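Long-range contact in phosphoribosylaminoimidazole-succinocarboxamide synthase (Pyrococcus horikoshii, PDB 4O7L), which catalyses the ATP-dependent joining of L-aspartate to 5-amino-1-(5-phosphoribosyl)imidazole-4-carboxylate, a step of de novo purine synthesis that yields SAICAR: residues K175-K180 / L188-S193. Sequence-based numbering, arbitrary orientation.
Sequences KLEFGK and LADEIS. With ADP (adenosine-5'-diphosphate), chain B.
K175 reaches D190 through a salt bridge, NZ to OD1 at 2.8 Å, arriving on the anti side of the carboxylate and 33° out of its plane. Lysine suits this task because its chain can bend: beyond CG, anti to the backbone N (chi1 179°), it folds toward the loop. The other oxygen, OD2, forms a salt bridge with K13, which also binds ADP. The carboxylates of E177 and D190 lie nearly parallel and stacked, OE1 to OD2 at 4.1 Å, a closeness that K175, K13 and K122, the lysine paired with E177 OE2, are likely to make tolerable. A lysine in place of D190 would probably leave K175 without its carboxylate, K13 with E191 alone of the two acids it holds here, and add a third cation. Together the segments form one wall of the nucleotide site of this SAICAR synthetase, where strand 169-180 meets the loop following its antiparallel neighbour 186-188. E177, a carboxylate acceptor suited to a hydroxyl, takes a hydrogen bond at OE1 from ADP O2' (2.5 Å), while D190 N donates to adenine N7 at 3.0 Å. A189, small enough to lie beside N7, bonds through N to E177 O at 2.8 Å. Branched L188 suits two neighbours: CD1 makes a CH-pi contact over one face of the F178 ring, offset toward its rim, and touches L176 CD2 at 3.6 Å; helix 143-165 packs against both L176 and F178.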
loop_
_atom_site.group_PDB
_atom_site.type_symbol
_atom_site.label_atom_id
_atom_site.label_comp_id
_atom_site.label_asym_id
_atom_site.label_seq_id
_atom_site.Cartn_x
_atom_site.Cartn_y
_atom_site.Cartn_z
ATOM N N LYS A 175 -9.873 -12.821 1.896
ATOM C CA LYS A 175 -9.610 -12.180 0.611
ATOM C C LYS A 175 -10.904 -12.260 -0.200
ATOM O O LYS A 175 -11.527 -13.330 -0.299
ATOM C CB LYS A 175 -8.466 -12.926 -0.095
ATOM C CG LYS A 175 -8.038 -12.425 -1.491
ATOM C CD LYS A 175 -9.023 -12.768 -2.623
ATOM C CE LYS A 175 -8.987 -14.241 -3.074
ATOM N NZ LYS A 175 -10.381 -14.779 -3.267
ATOM N N LEU A 176 -11.325 -11.134 -0.763
ATOM C CA LEU A 176 -12.467 -11.127 -1.676
ATOM C C LEU A 176 -12.077 -10.638 -3.054
ATOM O O LEU A 176 -11.045 -9.975 -3.222
ATOM C CB LEU A 176 -13.581 -10.226 -1.144
ATOM C CG LEU A 176 -14.197 -10.549 0.218
ATOM C CD1 LEU A 176 -15.069 -9.375 0.621
ATOM C CD2 LEU A 176 -15.001 -11.845 0.225
ATOM N N GLU A 177 -12.916 -10.962 -4.040
ATOM C CA GLU A 177 -12.781 -10.415 -5.381
ATOM C C GLU A 177 -14.143 -9.932 -5.848
ATOM O O GLU A 177 -15.179 -10.450 -5.414
ATOM C CB GLU A 177 -12.230 -11.463 -6.347
ATOM C CG GLU A 177 -10.783 -11.866 -6.066
ATOM C CD GLU A 177 -10.189 -12.748 -7.155
ATOM O OE1 GLU A 177 -10.743 -12.835 -8.277
ATOM O OE2 GLU A 177 -9.146 -13.348 -6.900
ATOM N N PHE A 178 -14.133 -8.936 -6.726
ATOM C CA PHE A 178 -15.355 -8.289 -7.194
ATOM C C PHE A 178 -15.337 -8.100 -8.692
ATOM O O PHE A 178 -14.269 -8.024 -9.301
ATOM C CB PHE A 178 -15.478 -6.895 -6.567
ATOM C CG PHE A 178 -15.704 -6.919 -5.093
ATOM C CD1 PHE A 178 -16.999 -6.899 -4.578
ATOM C CD2 PHE A 178 -14.619 -6.988 -4.209
ATOM C CE1 PHE A 178 -17.218 -6.913 -3.200
ATOM C CE2 PHE A 178 -14.836 -7.019 -2.833
ATOM C CZ PHE A 178 -16.133 -6.977 -2.333
ATOM N N GLY A 179 -16.529 -7.953 -9.263
ATOM C CA GLY A 179 -16.679 -7.581 -10.650
ATOM C C GLY A 179 -17.946 -6.774 -10.854
ATOM O O GLY A 179 -18.773 -6.664 -9.945
ATOM N N LYS A 180 -18.111 -6.234 -12.058
ATOM C CA LYS A 180 -19.303 -5.468 -12.396
ATOM C C LYS A 180 -20.243 -6.287 -13.249
ATOM O O LYS A 180 -19.792 -7.009 -14.128
ATOM C CB LYS A 180 -18.935 -4.191 -13.136
ATOM C CG LYS A 180 -18.687 -3.024 -12.214
ATOM C CD LYS A 180 -17.747 -2.029 -12.869
ATOM C CE LYS A 180 -18.503 -1.005 -13.675
ATOM N NZ LYS A 180 -17.702 0.258 -13.722
ATOM N N LEU A 188 -19.962 -9.339 -5.590
ATOM C CA LEU A 188 -18.962 -10.151 -4.921
ATOM C C LEU A 188 -18.767 -11.435 -5.710
ATOM O O LEU A 188 -19.736 -12.065 -6.111
ATOM C CB LEU A 188 -19.414 -10.469 -3.497
ATOM C CG LEU A 188 -18.505 -11.348 -2.646
ATOM C CD1 LEU A 188 -17.196 -10.630 -2.420
ATOM C CD2 LEU A 188 -19.174 -11.628 -1.310
ATOM N N ALA A 189 -17.516 -11.805 -5.961
ATOM C CA ALA A 189 -17.235 -12.912 -6.879
ATOM C C ALA A 189 -16.324 -13.988 -6.285
ATOM O O ALA A 189 -16.262 -14.154 -5.056
ATOM C CB ALA A 189 -16.681 -12.378 -8.197
ATOM N N ASP A 190 -15.651 -14.732 -7.164
ATOM C CA ASP A 190 -14.696 -15.768 -6.772
ATOM C C ASP A 190 -15.270 -16.707 -5.688
ATOM O O ASP A 190 -16.426 -17.136 -5.789
ATOM C CB ASP A 190 -13.373 -15.112 -6.332
ATOM C CG ASP A 190 -12.227 -16.097 -6.295
ATOM O OD1 ASP A 190 -11.654 -16.286 -5.216
ATOM O OD2 ASP A 190 -11.904 -16.694 -7.343
ATOM N N GLU A 191 -14.487 -17.001 -4.646
ATOM C CA GLU A 191 -14.907 -17.975 -3.637
ATOM C C GLU A 191 -14.757 -17.401 -2.233
ATOM O O GLU A 191 -14.090 -16.365 -2.051
ATOM C CB GLU A 191 -14.078 -19.275 -3.760
ATOM C CG GLU A 191 -12.648 -19.158 -3.219
ATOM C CD GLU A 191 -11.807 -20.404 -3.429
ATOM O OE1 GLU A 191 -11.926 -21.375 -2.650
ATOM O OE2 GLU A 191 -10.994 -20.405 -4.369
ATOM N N ILE A 192 -15.361 -18.090 -1.256
ATOM C CA ILE A 192 -15.115 -17.843 0.167
ATOM C C ILE A 192 -14.992 -19.213 0.837
ATOM O O ILE A 192 -15.984 -19.931 0.988
ATOM C CB ILE A 192 -16.249 -17.023 0.859
ATOM C CG1 ILE A 192 -16.528 -15.706 0.125
ATOM C CG2 ILE A 192 -15.885 -16.724 2.301
ATOM C CD1 ILE A 192 -17.782 -15.000 0.580
ATOM N N SER A 193 -13.768 -19.568 1.223
ATOM C CA SER A 193 -13.473 -20.894 1.723
ATOM C C SER A 193 -12.257 -20.850 2.637
ATOM O O SER A 193 -11.622 -19.793 2.770
ATOM C CB SER A 193 -13.158 -21.802 0.543
ATOM O OG SER A 193 -11.911 -21.428 -0.006
HETATM P PB ADP B . -6.265 -18.087 -10.529
HETATM O O1B ADP B . -5.938 -16.616 -10.579
HETATM O O2B ADP B . -5.471 -18.889 -9.526
HETATM O O3B ADP B . -6.401 -18.721 -11.886
HETATM P PA ADP B . -8.660 -19.444 -9.662
HETATM O O1A ADP B . -7.894 -20.722 -9.886
HETATM O O2A ADP B . -9.254 -19.243 -8.289
HETATM O O3A ADP B . -7.782 -18.114 -9.961
HETATM O "O5'" ADP B . -9.815 -19.393 -10.798
HETATM C "C5'" ADP B . -10.917 -18.474 -10.755
HETATM C "C4'" ADP B . -10.756 -17.327 -11.761
HETATM O "O4'" ADP B . -12.033 -16.780 -12.148
HETATM C "C3'" ADP B . -9.995 -16.150 -11.177
HETATM O "O3'" ADP B . -9.263 -15.566 -12.265
HETATM C "C2'" ADP B . -11.099 -15.209 -10.693
HETATM O "O2'" ADP B . -10.691 -13.848 -10.595
HETATM C "C1'" ADP B . -12.151 -15.394 -11.769
HETATM N N9 ADP B . -13.560 -15.198 -11.344
HETATM C C8 ADP B . -14.115 -15.496 -10.149
HETATM N N7 ADP B . -15.442 -15.206 -10.150
HETATM C C5 ADP B . -15.757 -14.735 -11.379
HETATM C C6 ADP B . -16.974 -14.243 -12.089
HETATM N N6 ADP B . -18.175 -14.205 -11.481
HETATM N N1 ADP B . -16.845 -13.825 -13.376
HETATM C C2 ADP B . -15.670 -13.854 -14.033
HETATM N N3 ADP B . -14.536 -14.294 -13.460
HETATM C C4 ADP B . -14.511 -14.737 -12.166
HETATM O O HOH W 1 -14.412 -13.434 -3.206
HETATM O O HOH W 2 -9.249 -16.071 -7.912
#